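Local structure of DNA ligase (Archaeoglobus fulgidus, 3GDE) at residues G92-V97 against Y157-I162; S86-Y91 against L486-Q491; E71-V76 against Q100-K105; R15-S20 against M166-G171; F9-E14 against T151-R156. The protein probably seals nicks in double-stranded DNA during replication, recombination and repair, spending ATP to join a 3'-hydroxyl to a 5'-phosphate. One frame throughout, in Å; residues are numbered along the deposited sequence.

How the contacts relate
From the N terminus, helix 6-16 and the turn after it open two long loops: 9-14 returns against 151-156 (contact 5), and 15-20 against 166-171 (contact 4). These two cross along the chain. Both enclose contact 3, in which helix 66-77 meets helix 94-108. Contact 1 brings 92-97 against 157-162; it crosses contacts 3 and 5 and lies within the span of contact 4. All four belong to the helical N-terminal part of the ligase. Contact 2 reaches furthest, from 86-91 to 486-491: it encloses contact 1, crosses contacts 3, 4 and 5, and ties the helical domain to the C-terminal OB-fold domain.

Contact 1: residues G92-V97 against Y157-I162; sequences GDLGLV and YLTRLI
Asp93 OD2 accepts from both sides of this helix packing: from Arg160 NE at 2.8 Å in a salt bridge, and from Leu96 N at 3.0 Å. The second bond is a classic N-cap, closing the first turn of helix 94-108 and explaining why a short acidic side chain suits this place. A weak bond from Arg160 NH2, at 3.3 Å, joins the same oxygen. Leu96 N uses the anti lone pair, whereas Arg160 NE comes from above the carboxylate plane, the carboxylate and guanidinium standing 89° apart. The Arg160 chain, extended from CG to NE, carries the group across, and Leu96 CG fills its edge, 3.5 Å from NH2. At its other end Arg160 NH1 is held by Glu17 and Met166 O. Were Arg160 replaced by an alanine, the guanidinium would be gone, and the carboxylates of Asp93 and Glu17 would probably lose their shared positive partner. Gly95 suits the crossing because any CB would collide with Arg160 CG and Asp93 OD2. The Thr159 hydroxyl is hydrogen-bonded to Tyr147 OH and Ala155 O; with CG2 anti to the backbone N, this methyl turns to helix 94-108, 3.8 Å from Leu94 CB.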
# COMPACT_ATOMS: atom_id res chain seq x y z
N GLY A 92 -25.37 -3.80 1.42
CA GLY A 92 -24.21 -3.38 0.63
C GLY A 92 -22.93 -3.17 1.45
O GLY A 92 -21.90 -2.76 0.91
N ASP A 93 -23.00 -3.47 2.74
CA ASP A 93 -21.89 -3.24 3.66
C ASP A 93 -22.05 -4.12 4.88
O ASP A 93 -23.13 -4.16 5.46
CB ASP A 93 -21.85 -1.76 4.07
CG ASP A 93 -20.68 -1.44 4.96
OD1 ASP A 93 -19.56 -1.30 4.44
OD2 ASP A 93 -20.87 -1.33 6.19
N LEU A 94 -20.98 -4.81 5.28
CA LEU A 94 -21.03 -5.66 6.47
C LEU A 94 -21.14 -4.84 7.75
O LEU A 94 -21.71 -5.32 8.74
CB LEU A 94 -19.85 -6.63 6.53
CG LEU A 94 -19.99 -7.84 7.47
CD1 LEU A 94 -21.13 -8.80 7.06
CD2 LEU A 94 -18.68 -8.59 7.56
N GLY A 95 -20.61 -3.61 7.73
CA GLY A 95 -20.71 -2.69 8.86
C GLY A 95 -22.16 -2.40 9.20
O GLY A 95 -22.57 -2.50 10.36
N LEU A 96 -22.95 -2.07 8.17
CA LEU A 96 -24.38 -1.79 8.34
C LEU A 96 -25.17 -3.02 8.78
O LEU A 96 -26.17 -2.91 9.48
CB LEU A 96 -24.97 -1.19 7.06
CG LEU A 96 -24.44 0.18 6.62
CD1 LEU A 96 -25.02 0.57 5.27
CD2 LEU A 96 -24.73 1.27 7.66
N VAL A 97 -24.70 -4.20 8.37
CA VAL A 97 -25.29 -5.45 8.81
C VAL A 97 -24.99 -5.70 10.29
O VAL A 97 -25.89 -6.06 11.05
CB VAL A 97 -24.83 -6.65 7.96
CG1 VAL A 97 -25.34 -7.97 8.55
CG2 VAL A 97 -25.30 -6.48 6.52
N TYR A 157 -18.39 0.38 12.71
CA TYR A 157 -17.01 0.82 12.41
C TYR A 157 -15.92 -0.15 12.84
O TYR A 157 -14.83 -0.11 12.31
CB TYR A 157 -16.75 2.24 12.90
CG TYR A 157 -17.62 3.22 12.15
CD1 TYR A 157 -17.34 3.54 10.82
CD2 TYR A 157 -18.74 3.80 12.75
CE1 TYR A 157 -18.14 4.41 10.11
CE2 TYR A 157 -19.56 4.67 12.04
CZ TYR A 157 -19.25 4.97 10.73
OH TYR A 157 -20.05 5.83 10.01
N LEU A 158 -16.21 -1.03 13.80
CA LEU A 158 -15.30 -2.13 14.13
C LEU A 158 -15.17 -3.04 12.93
O LEU A 158 -14.07 -3.46 12.55
CB LEU A 158 -15.83 -2.93 15.32
CG LEU A 158 -15.11 -2.95 16.68
CD1 LEU A 158 -14.01 -1.92 16.84
CD2 LEU A 158 -16.11 -2.88 17.86
N THR A 159 -16.31 -3.34 12.32
CA THR A 159 -16.39 -4.22 11.17
C THR A 159 -15.69 -3.57 9.97
O THR A 159 -14.87 -4.21 9.31
CB THR A 159 -17.87 -4.55 10.85
OG1 THR A 159 -18.46 -5.22 11.98
CG2 THR A 159 -18.01 -5.43 9.60
N ARG A 160 -15.99 -2.30 9.72
CA ARG A 160 -15.40 -1.57 8.60
C ARG A 160 -13.90 -1.39 8.77
O ARG A 160 -13.15 -1.41 7.78
CB ARG A 160 -16.09 -0.22 8.42
CG ARG A 160 -17.50 -0.34 7.85
CD ARG A 160 -18.01 0.97 7.34
NE ARG A 160 -19.44 0.94 7.04
CZ ARG A 160 -20.15 2.03 6.78
NH1 ARG A 160 -19.57 3.22 6.79
NH2 ARG A 160 -21.45 1.95 6.52
N LEU A 161 -13.46 -1.25 10.02
CA LEU A 161 -12.05 -1.11 10.36
C LEU A 161 -11.29 -2.39 10.04
O LEU A 161 -10.27 -2.35 9.35
CB LEU A 161 -11.90 -0.71 11.84
CG LEU A 161 -10.53 -0.51 12.49
CD1 LEU A 161 -9.60 0.39 11.67
CD2 LEU A 161 -10.70 0.05 13.91
N ILE A 162 -11.79 -3.53 10.52
CA ILE A 162 -11.23 -4.85 10.20
C ILE A 162 -11.17 -5.12 8.68
O ILE A 162 -10.22 -5.72 8.18
CB ILE A 162 -12.03 -5.99 10.90
CG1 ILE A 162 -11.85 -5.91 12.42
CG2 ILE A 162 -11.60 -7.39 10.36
CD1 ILE A 162 -12.89 -6.68 13.20

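Contact 2: residues S86-Y91 against L486-Q491; sequences SMIREY and LIVSQQ
Ile88 faces Ile487 and Val488 across a meeting of two domains, the helical DNA-binding domain and the OB-fold domain, brought together in the closed conformation of the enzyme. Its CB forks into two branches. The short one, CG2, wedged between the backbone N and the carbonyl carbon, stops 3.6 Å from Ile487 O. The long one runs out through CG1 to CD1, and both carbons lie against one methyl, Val488 CG2, with CD1 3.8 Å away; the two side chains cross at about a right angle. Compact aliphatic side chains suit so close an approach, since the backbones themselves nearly meet, the axes of helix 86-91 and strand 487-491 coming within 6.0 Å at 70°. Beside it Arg89 CA makes a CA-H...O contact of 3.6 Å with Val488 O. The Arg89 chain bends at chi3 (-69°), and NH1 reaches a water that donates 2.8 Å to Ile487 O. A second water bridges Arg89 O and Gln490 N, taking the amide proton at 2.9 Å. Strand 487-491 pairs with strand 494-497, Val488 and Ser489 forming a classic beta bulge opposite Glu496, while Ile88 also rests on Leu94 of helix 94-108 and on helix 66-77.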
# COMPACT_ATOMS: atom_id res chain seq x y z
N SER A 86 -26.98 -12.84 3.03
CA SER A 86 -28.00 -12.17 2.22
C SER A 86 -28.18 -10.72 2.66
O SER A 86 -28.47 -9.85 1.84
CB SER A 86 -29.33 -12.93 2.24
OG SER A 86 -30.16 -12.49 3.30
N MET A 87 -28.00 -10.46 3.96
CA MET A 87 -28.05 -9.11 4.50
C MET A 87 -26.93 -8.21 3.94
O MET A 87 -27.17 -7.03 3.69
CB MET A 87 -28.00 -9.13 6.03
CG MET A 87 -29.24 -9.69 6.73
SD MET A 87 -29.05 -9.77 8.53
CE MET A 87 -29.38 -8.05 8.97
N ILE A 88 -25.73 -8.75 3.75
CA ILE A 88 -24.63 -7.96 3.16
C ILE A 88 -24.95 -7.50 1.73
O ILE A 88 -24.60 -6.40 1.35
CB ILE A 88 -23.23 -8.66 3.24
CG1 ILE A 88 -22.13 -7.60 3.39
CG2 ILE A 88 -22.97 -9.58 2.02
CD1 ILE A 88 -20.71 -8.13 3.30
N ARG A 89 -25.64 -8.35 0.97
CA ARG A 89 -26.07 -8.02 -0.39
C ARG A 89 -27.28 -7.08 -0.38
O ARG A 89 -27.48 -6.31 -1.32
CB ARG A 89 -26.36 -9.29 -1.19
CG ARG A 89 -25.13 -10.17 -1.40
CD ARG A 89 -25.42 -11.39 -2.27
NE ARG A 89 -26.28 -12.38 -1.62
CZ ARG A 89 -25.87 -13.41 -0.89
NH1 ARG A 89 -24.57 -13.61 -0.68
NH2 ARG A 89 -26.75 -14.24 -0.36
N GLU A 90 -28.06 -7.14 0.70
CA GLU A 90 -29.17 -6.20 0.92
C GLU A 90 -28.65 -4.81 1.32
O GLU A 90 -29.02 -3.81 0.71
CB GLU A 90 -30.12 -6.73 2.00
CG GLU A 90 -31.24 -5.77 2.40
CD GLU A 90 -32.10 -6.27 3.56
OE1 GLU A 90 -32.95 -5.48 4.04
OE2 GLU A 90 -31.94 -7.45 4.00
N TYR A 91 -27.81 -4.76 2.35
CA TYR A 91 -27.31 -3.48 2.87
C TYR A 91 -26.11 -2.93 2.11
O TYR A 91 -25.85 -1.72 2.15
CB TYR A 91 -26.99 -3.59 4.38
CG TYR A 91 -28.21 -3.70 5.27
CD1 TYR A 91 -28.74 -4.94 5.60
CD2 TYR A 91 -28.82 -2.56 5.80
CE1 TYR A 91 -29.85 -5.07 6.43
CE2 TYR A 91 -29.95 -2.67 6.63
CZ TYR A 91 -30.45 -3.93 6.94
OH TYR A 91 -31.55 -4.07 7.77
N LEU A 486 -16.76 -11.64 -1.09
CA LEU A 486 -16.72 -10.19 -1.08
C LEU A 486 -17.88 -9.55 -1.84
O LEU A 486 -17.94 -8.33 -1.94
CB LEU A 486 -15.38 -9.68 -1.64
CG LEU A 486 -14.06 -10.22 -1.06
CD1 LEU A 486 -12.91 -9.43 -1.67
CD2 LEU A 486 -14.00 -10.15 0.47
N ILE A 487 -18.80 -10.37 -2.36
CA ILE A 487 -19.94 -9.84 -3.11
C ILE A 487 -20.91 -9.12 -2.18
O ILE A 487 -21.42 -9.69 -1.21
CB ILE A 487 -20.67 -10.88 -4.00
CG1 ILE A 487 -19.79 -11.31 -5.18
CG2 ILE A 487 -22.00 -10.30 -4.52
CD1 ILE A 487 -20.24 -12.60 -5.88
N VAL A 488 -21.15 -7.86 -2.51
CA VAL A 488 -21.80 -6.93 -1.63
C VAL A 488 -23.01 -6.32 -2.38
O VAL A 488 -23.85 -5.61 -1.82
CB VAL A 488 -20.74 -5.90 -1.15
CG1 VAL A 488 -20.83 -4.58 -1.89
CG2 VAL A 488 -20.81 -5.73 0.34
N SER A 489 -23.09 -6.63 -3.66
CA SER A 489 -24.21 -6.25 -4.50
C SER A 489 -24.26 -7.24 -5.65
O SER A 489 -23.22 -7.58 -6.22
CB SER A 489 -24.05 -4.81 -5.03
OG SER A 489 -24.98 -4.51 -6.06
N GLN A 490 -25.45 -7.73 -5.95
CA GLN A 490 -25.66 -8.52 -7.16
C GLN A 490 -26.97 -8.13 -7.84
O GLN A 490 -28.05 -8.41 -7.31
CB GLN A 490 -25.62 -10.03 -6.89
CG GLN A 490 -25.70 -10.84 -8.18
CD GLN A 490 -25.31 -12.30 -8.03
OE1 GLN A 490 -24.51 -12.67 -7.17
NE2 GLN A 490 -25.85 -13.13 -8.90
N GLN A 491 -26.83 -7.46 -8.98
CA GLN A 491 -27.95 -7.14 -9.86
C GLN A 491 -27.82 -7.98 -11.14
O GLN A 491 -27.28 -7.52 -12.15
CB GLN A 491 -27.97 -5.65 -10.20
CG GLN A 491 -27.88 -4.73 -8.98
CD GLN A 491 -27.73 -3.26 -9.37
OE1 GLN A 491 -27.48 -2.41 -8.51
NE2 GLN A 491 -27.87 -2.96 -10.66
O HOH W 1 -22.01 -12.26 -0.41
O HOH W 2 -27.36 -7.13 -3.91

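Contact 3: residues E71-V76 against Q100-K105; sequences EALENV and QLIKKK
Leu101 keeps CG anti to its carbonyl carbon (chi1 -64°) and an extended chi2, which sends CD1 straight at helix 66-77, 4.0 Å from Leu73 CB. Ile102 instead turns at chi2 (73°), bringing CD1 round to Val76 CG2 at 4.2 Å and Leu73 CD2 at 4.3 Å. Leucine and isoleucine suit these positions because they reach far enough to bridge axes 10.5 Å apart, the shorter Val76 being met by Ile102 CD1. The Lys105 chain curls so that its methylenes run alongside Val76 O, with CE 3.3 Å away, before NZ makes a weak hydrogen bond of 3.2 Å to that same oxygen. The carbonyl lies in the last turn of its helix, where the helix dipole would tend to attract a positive charge. A leucine in place of Lys105 has no ammonium group and would probably leave Val76 O without this donor. Nearby, Lys104 NZ bonds to Ser77 O at the same helix end. Helix 81-91 comes between the pair in sequence and touches both through Ile84 and Met87; two helices running nearly parallel, 14° apart, form part of the all-helical DNA-binding domain of this ligase.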
# COMPACT_ATOMS: atom_id res chain seq x y z
N GLU A 71 -18.91 -15.71 11.35
CA GLU A 71 -19.05 -16.61 12.49
C GLU A 71 -19.27 -15.88 13.81
O GLU A 71 -20.10 -16.30 14.62
CB GLU A 71 -17.83 -17.53 12.60
CG GLU A 71 -17.43 -18.25 11.31
CD GLU A 71 -18.19 -19.54 11.08
OE1 GLU A 71 -19.40 -19.49 10.73
OE2 GLU A 71 -17.58 -20.62 11.22
N ALA A 72 -18.53 -14.78 14.03
CA ALA A 72 -18.69 -13.97 15.25
C ALA A 72 -20.07 -13.34 15.30
O ALA A 72 -20.72 -13.33 16.34
CB ALA A 72 -17.60 -12.91 15.35
N LEU A 73 -20.52 -12.81 14.17
CA LEU A 73 -21.85 -12.21 14.05
C LEU A 73 -22.96 -13.25 14.24
O LEU A 73 -23.99 -12.94 14.84
CB LEU A 73 -21.98 -11.45 12.72
CG LEU A 73 -21.21 -10.12 12.62
CD1 LEU A 73 -21.14 -9.58 11.20
CD2 LEU A 73 -21.80 -9.06 13.55
N GLU A 74 -22.73 -14.46 13.75
CA GLU A 74 -23.58 -15.62 14.01
C GLU A 74 -23.71 -15.85 15.52
O GLU A 74 -24.82 -15.99 16.05
CB GLU A 74 -22.93 -16.87 13.44
CG GLU A 74 -23.29 -17.28 12.04
CD GLU A 74 -23.30 -18.80 11.94
OE1 GLU A 74 -24.31 -19.40 12.35
OE2 GLU A 74 -22.29 -19.39 11.49
N ASN A 75 -22.56 -15.93 16.19
CA ASN A 75 -22.52 -16.20 17.63
C ASN A 75 -23.32 -15.20 18.45
O ASN A 75 -24.08 -15.60 19.32
CB ASN A 75 -21.08 -16.23 18.16
CG ASN A 75 -20.30 -17.43 17.69
OD1 ASN A 75 -19.06 -17.41 17.65
ND2 ASN A 75 -21.00 -18.50 17.31
N VAL A 76 -23.16 -13.91 18.15
CA VAL A 76 -23.76 -12.87 18.98
C VAL A 76 -25.24 -12.66 18.71
O VAL A 76 -26.01 -12.37 19.63
CB VAL A 76 -22.97 -11.52 18.91
CG1 VAL A 76 -21.57 -11.70 19.44
CG2 VAL A 76 -22.93 -10.95 17.48
N GLN A 100 -27.11 -3.57 12.43
CA GLN A 100 -28.47 -4.06 12.45
C GLN A 100 -28.63 -5.27 13.37
O GLN A 100 -29.59 -5.34 14.13
CB GLN A 100 -28.95 -4.39 11.03
CG GLN A 100 -30.41 -4.04 10.78
CD GLN A 100 -30.79 -2.67 11.34
OE1 GLN A 100 -30.16 -1.65 11.03
NE2 GLN A 100 -31.82 -2.65 12.18
N LEU A 101 -27.70 -6.21 13.30
CA LEU A 101 -27.74 -7.39 14.18
C LEU A 101 -27.62 -7.04 15.67
O LEU A 101 -28.32 -7.60 16.49
CB LEU A 101 -26.68 -8.42 13.78
CG LEU A 101 -26.81 -9.06 12.40
CD1 LEU A 101 -25.66 -10.03 12.16
CD2 LEU A 101 -28.18 -9.77 12.22
N ILE A 102 -26.73 -6.11 16.00
CA ILE A 102 -26.55 -5.70 17.39
C ILE A 102 -27.74 -4.85 17.89
O ILE A 102 -28.16 -4.98 19.04
CB ILE A 102 -25.18 -5.01 17.64
CG1 ILE A 102 -24.09 -6.06 17.93
CG2 ILE A 102 -25.23 -4.07 18.84
CD1 ILE A 102 -23.63 -6.88 16.76
N LYS A 103 -28.30 -4.03 17.01
CA LYS A 103 -29.50 -3.26 17.32
C LYS A 103 -30.64 -4.18 17.73
O LYS A 103 -31.31 -3.94 18.73
CB LYS A 103 -29.91 -2.39 16.14
CG LYS A 103 -31.04 -1.41 16.45
CD LYS A 103 -31.49 -0.68 15.20
CE LYS A 103 -32.88 -0.07 15.37
NZ LYS A 103 -33.42 0.49 14.09
N LYS A 104 -30.84 -5.24 16.95
CA LYS A 104 -31.84 -6.28 17.23
C LYS A 104 -31.52 -7.05 18.52
O LYS A 104 -32.43 -7.36 19.30
CB LYS A 104 -31.95 -7.21 16.02
CG LYS A 104 -32.31 -8.67 16.31
CD LYS A 104 -31.47 -9.62 15.43
CE LYS A 104 -30.18 -10.08 16.13
NZ LYS A 104 -30.43 -11.10 17.22
N LYS A 105 -30.25 -7.33 18.76
CA LYS A 105 -29.82 -8.15 19.90
C LYS A 105 -29.92 -7.47 21.26
O LYS A 105 -30.28 -8.10 22.25
CB LYS A 105 -28.41 -8.71 19.69
CG LYS A 105 -28.02 -9.80 20.67
CD LYS A 105 -28.93 -11.02 20.53
CE LYS A 105 -28.60 -12.07 21.58
NZ LYS A 105 -28.71 -13.46 21.04

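Contact 4: residues R15-S20 against M166-G171; sequences RLEKIS and MRLGVG
Glu17 and Leu168 make the closest apolar contact here, Leu168 CD2 lying 3.8 Å from Glu17 CG, the methylene part of an otherwise charged side chain. Further along, Leu16 CD1 and Val170 CG2 touch more loosely at 4.4 Å. Leucine suits both positions: Leu16 also packs on Leu25, and both Leu16 and Leu168 reach Ile49 of helix 39-49. The contact thus joins the end of helix 6-16 to the loop between helices 152-162 and 172-182, within the helical N-terminal domain. In that loop Arg167 and Gly169 both have positive phi, a conformation that comes easily to a glycine, and Gly171 then takes the N-cap of helix 172-182. Among the polar groups, the backbones meet through one water, 2.6 Å from Leu168 O and 2.5 Å from Ile19 O; more acceptors surround it than it has protons, so the sharing is uncertain in detail. The charged end of Glu17 looks to helix 152-162, where Tyr157 OH is hydrogen-bonded to OE2, beside Arg160. Its CG stands anti to the carbonyl carbon (chi1 -62°), and a bend at chi2 (-145°) carries the carboxylate towards the loop, with Glu17 CD 4.1 Å from Arg167 O.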
# COMPACT_ATOMS: atom_id res chain seq x y z
N ARG A 15 -21.17 10.96 11.56
CA ARG A 15 -21.46 12.33 11.15
C ARG A 15 -20.64 12.76 9.92
O ARG A 15 -21.10 13.58 9.12
CB ARG A 15 -21.27 13.28 12.33
CG ARG A 15 -22.54 13.48 13.16
CD ARG A 15 -22.26 13.90 14.61
NE ARG A 15 -22.44 12.77 15.53
CZ ARG A 15 -23.60 12.46 16.13
NH1 ARG A 15 -24.68 13.21 15.94
NH2 ARG A 15 -23.67 11.40 16.93
N LEU A 16 -19.45 12.20 9.76
CA LEU A 16 -18.58 12.50 8.61
C LEU A 16 -19.10 11.92 7.30
O LEU A 16 -18.75 12.41 6.23
CB LEU A 16 -17.17 11.98 8.84
CG LEU A 16 -16.27 12.58 9.92
CD1 LEU A 16 -14.93 11.88 9.87
CD2 LEU A 16 -16.11 14.09 9.75
N GLU A 17 -19.91 10.86 7.39
CA GLU A 17 -20.47 10.20 6.21
C GLU A 17 -21.34 11.13 5.36
O GLU A 17 -21.38 11.01 4.14
CB GLU A 17 -21.29 8.97 6.61
CG GLU A 17 -20.48 7.90 7.32
CD GLU A 17 -20.93 6.50 6.99
OE1 GLU A 17 -21.83 6.32 6.13
OE2 GLU A 17 -20.36 5.56 7.59
N LYS A 18 -22.02 12.05 6.03
CA LYS A 18 -22.92 13.01 5.39
C LYS A 18 -22.14 14.11 4.66
O LYS A 18 -22.66 14.74 3.74
CB LYS A 18 -23.86 13.58 6.47
CG LYS A 18 -24.51 14.95 6.21
CD LYS A 18 -23.79 16.08 6.96
CE LYS A 18 -24.70 17.26 7.24
NZ LYS A 18 -25.76 16.92 8.25
N ILE A 19 -20.90 14.31 5.08
CA ILE A 19 -20.10 15.44 4.61
C ILE A 19 -19.28 15.05 3.39
O ILE A 19 -18.48 14.11 3.42
CB ILE A 19 -19.22 15.99 5.76
CG1 ILE A 19 -20.10 16.50 6.91
CG2 ILE A 19 -18.31 17.11 5.26
CD1 ILE A 19 -19.42 16.53 8.26
N SER A 20 -19.50 15.79 2.30
CA SER A 20 -18.80 15.50 1.06
C SER A 20 -17.65 16.47 0.79
O SER A 20 -16.73 16.14 0.05
CB SER A 20 -19.78 15.43 -0.12
OG SER A 20 -20.29 16.71 -0.46
N MET A 166 -13.54 2.29 5.67
CA MET A 166 -14.40 3.03 6.61
C MET A 166 -15.58 3.72 5.93
O MET A 166 -16.61 3.98 6.57
CB MET A 166 -13.57 4.06 7.38
CG MET A 166 -12.46 3.49 8.24
SD MET A 166 -13.07 2.25 9.41
CE MET A 166 -13.57 3.23 10.81
N ARG A 167 -15.41 4.02 4.64
CA ARG A 167 -16.44 4.63 3.77
C ARG A 167 -16.85 6.03 4.20
O ARG A 167 -18.02 6.38 4.15
CB ARG A 167 -17.66 3.71 3.61
CG ARG A 167 -17.32 2.35 2.99
CD ARG A 167 -18.54 1.43 2.93
NE ARG A 167 -19.60 1.96 2.07
CZ ARG A 167 -19.98 1.42 0.91
NH1 ARG A 167 -19.38 0.32 0.45
NH2 ARG A 167 -20.96 1.98 0.20
N LEU A 168 -15.86 6.82 4.60
CA LEU A 168 -16.08 8.16 5.15
C LEU A 168 -15.66 9.24 4.18
O LEU A 168 -15.89 10.43 4.41
CB LEU A 168 -15.29 8.34 6.46
CG LEU A 168 -15.43 7.26 7.54
CD1 LEU A 168 -14.41 7.46 8.66
CD2 LEU A 168 -16.86 7.21 8.08
N GLY A 169 -15.02 8.83 3.08
CA GLY A 169 -14.46 9.78 2.13
C GLY A 169 -13.21 10.47 2.67
O GLY A 169 -12.89 11.59 2.26
N VAL A 170 -12.49 9.79 3.56
CA VAL A 170 -11.30 10.34 4.20
C VAL A 170 -10.08 9.52 3.80
O VAL A 170 -10.00 8.31 4.05
CB VAL A 170 -11.44 10.37 5.75
CG1 VAL A 170 -10.15 10.83 6.41
CG2 VAL A 170 -12.62 11.23 6.18
N GLY A 171 -9.14 10.17 3.14
CA GLY A 171 -7.90 9.52 2.76
C GLY A 171 -6.70 10.14 3.46
O GLY A 171 -6.84 10.88 4.45
O HOH W 3 -18.04 11.68 3.61

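Contact 5: residues F9-E14 against T151-R156; sequences FAEFCE and TPLEAR
Two helices of the DNA-binding domain cross here at 75°, their axes 8.9 Å apart, and small Ala10 lets the backbones come this close, its CB 3.6 Å from Leu153 O. The tip of Leu153 points into the groove between Glu11 and Glu14 of helix 6-16, its CD2 3.7 Å from Glu11 OE2 and its CD1 4.0 Å from Glu14 CG. The Arg156 chain starts with CG anti to the backbone N and bends at chi3 (133°), so that Leu153 CD1 lies over one face of the guanidinium, offset toward its rim, and NH2 meets Glu14 CG at 3.3 Å. At 4.6 Å from Arg156 NH2, Glu14 OE2 may add electrostatic attraction, but it lies well out of the guanidinium plane and no N-H points at it; the salt bridge of Arg156 NH1 is with Glu99. At the start of helix 152-162, Thr151 and Glu154 form a capping box: Glu154 N donates to Thr151 OG1 at 3.1 Å, and Thr151 N to Glu154 OE1 at 2.8 Å. A water links Thr151 OG1 to Glu11 OE1. Beyond the crossing, Phe12 stacks with Phe32 and packs on helix 39-49, while Pro152 and Arg156 lie against helix 94-108.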
# COMPACT_ATOMS: atom_id res chain seq x y z
N PHE A 9 -15.79 7.84 19.08
CA PHE A 9 -15.17 7.80 17.76
C PHE A 9 -16.18 7.40 16.68
O PHE A 9 -16.24 8.02 15.62
CB PHE A 9 -13.95 6.86 17.80
CG PHE A 9 -13.45 6.43 16.45
CD1 PHE A 9 -12.73 7.32 15.65
CD2 PHE A 9 -13.69 5.15 15.98
CE1 PHE A 9 -12.25 6.94 14.41
CE2 PHE A 9 -13.23 4.75 14.72
CZ PHE A 9 -12.51 5.65 13.94
N ALA A 10 -16.98 6.37 16.97
CA ALA A 10 -17.97 5.84 16.03
C ALA A 10 -19.02 6.88 15.65
O ALA A 10 -19.33 7.05 14.46
CB ALA A 10 -18.62 4.55 16.58
N GLU A 11 -19.56 7.59 16.64
CA GLU A 11 -20.54 8.65 16.40
C GLU A 11 -19.94 9.80 15.62
O GLU A 11 -20.61 10.40 14.78
CB GLU A 11 -21.07 9.25 17.70
CG GLU A 11 -21.32 8.24 18.78
CD GLU A 11 -22.74 7.72 18.83
OE1 GLU A 11 -22.94 6.66 19.45
OE2 GLU A 11 -23.64 8.38 18.26
N PHE A 12 -18.68 10.12 15.92
CA PHE A 12 -17.94 11.12 15.14
C PHE A 12 -17.84 10.72 13.66
O PHE A 12 -18.06 11.56 12.79
CB PHE A 12 -16.55 11.35 15.74
CG PHE A 12 -15.66 12.21 14.87
CD1 PHE A 12 -15.96 13.55 14.64
CD2 PHE A 12 -14.51 11.68 14.31
CE1 PHE A 12 -15.14 14.34 13.85
CE2 PHE A 12 -13.67 12.47 13.52
CZ PHE A 12 -13.99 13.80 13.28
N CYS A 13 -17.52 9.46 13.39
CA CYS A 13 -17.37 8.94 12.02
C CYS A 13 -18.69 8.94 11.27
O CYS A 13 -18.73 9.29 10.08
CB CYS A 13 -16.80 7.52 12.03
SG CYS A 13 -15.07 7.46 12.50
N GLU A 14 -19.76 8.56 11.95
CA GLU A 14 -21.09 8.53 11.37
C GLU A 14 -21.48 9.90 10.81
O GLU A 14 -22.01 9.99 9.70
CB GLU A 14 -22.11 8.07 12.39
CG GLU A 14 -23.38 7.55 11.76
CD GLU A 14 -24.58 8.42 12.06
OE1 GLU A 14 -24.48 9.66 11.94
OE2 GLU A 14 -25.63 7.83 12.42
N THR A 151 -21.87 -1.14 20.99
CA THR A 151 -23.11 -0.53 20.51
C THR A 151 -23.28 -0.84 19.01
O THR A 151 -22.32 -1.24 18.35
CB THR A 151 -23.13 1.01 20.73
OG1 THR A 151 -22.15 1.64 19.91
CG2 THR A 151 -22.89 1.37 22.21
N PRO A 152 -24.50 -0.71 18.47
CA PRO A 152 -24.71 -0.90 17.03
C PRO A 152 -23.74 -0.08 16.17
O PRO A 152 -23.13 -0.63 15.26
CB PRO A 152 -26.17 -0.43 16.83
CG PRO A 152 -26.83 -0.76 18.14
CD PRO A 152 -25.77 -0.40 19.17
N LEU A 153 -23.56 1.20 16.49
CA LEU A 153 -22.62 2.06 15.75
C LEU A 153 -21.15 1.68 15.94
O LEU A 153 -20.34 1.85 15.03
CB LEU A 153 -22.84 3.52 16.13
CG LEU A 153 -22.74 4.57 15.03
CD1 LEU A 153 -23.38 4.10 13.70
CD2 LEU A 153 -23.38 5.84 15.52
N GLU A 154 -20.81 1.17 17.12
CA GLU A 154 -19.46 0.62 17.33
C GLU A 154 -19.23 -0.60 16.46
O GLU A 154 -18.17 -0.76 15.88
CB GLU A 154 -19.22 0.25 18.79
CG GLU A 154 -18.78 1.39 19.66
CD GLU A 154 -18.74 1.04 21.15
OE1 GLU A 154 -19.43 0.09 21.58
OE2 GLU A 154 -18.02 1.73 21.91
N ALA A 155 -20.24 -1.47 16.38
CA ALA A 155 -20.14 -2.71 15.62
C ALA A 155 -19.95 -2.41 14.14
O ALA A 155 -19.24 -3.13 13.43
CB ALA A 155 -21.37 -3.59 15.86
N ARG A 156 -20.59 -1.35 13.68
CA ARG A 156 -20.45 -0.87 12.31
C ARG A 156 -19.02 -0.52 11.94
O ARG A 156 -18.48 -1.06 10.98
CB ARG A 156 -21.36 0.33 12.10
CG ARG A 156 -21.25 1.01 10.76
CD ARG A 156 -22.58 1.64 10.48
NE ARG A 156 -22.46 3.01 10.03
CZ ARG A 156 -23.46 3.87 10.04
NH1 ARG A 156 -24.65 3.51 10.49
NH2 ARG A 156 -23.27 5.11 9.61
O HOH W 4 -22.74 4.07 19.78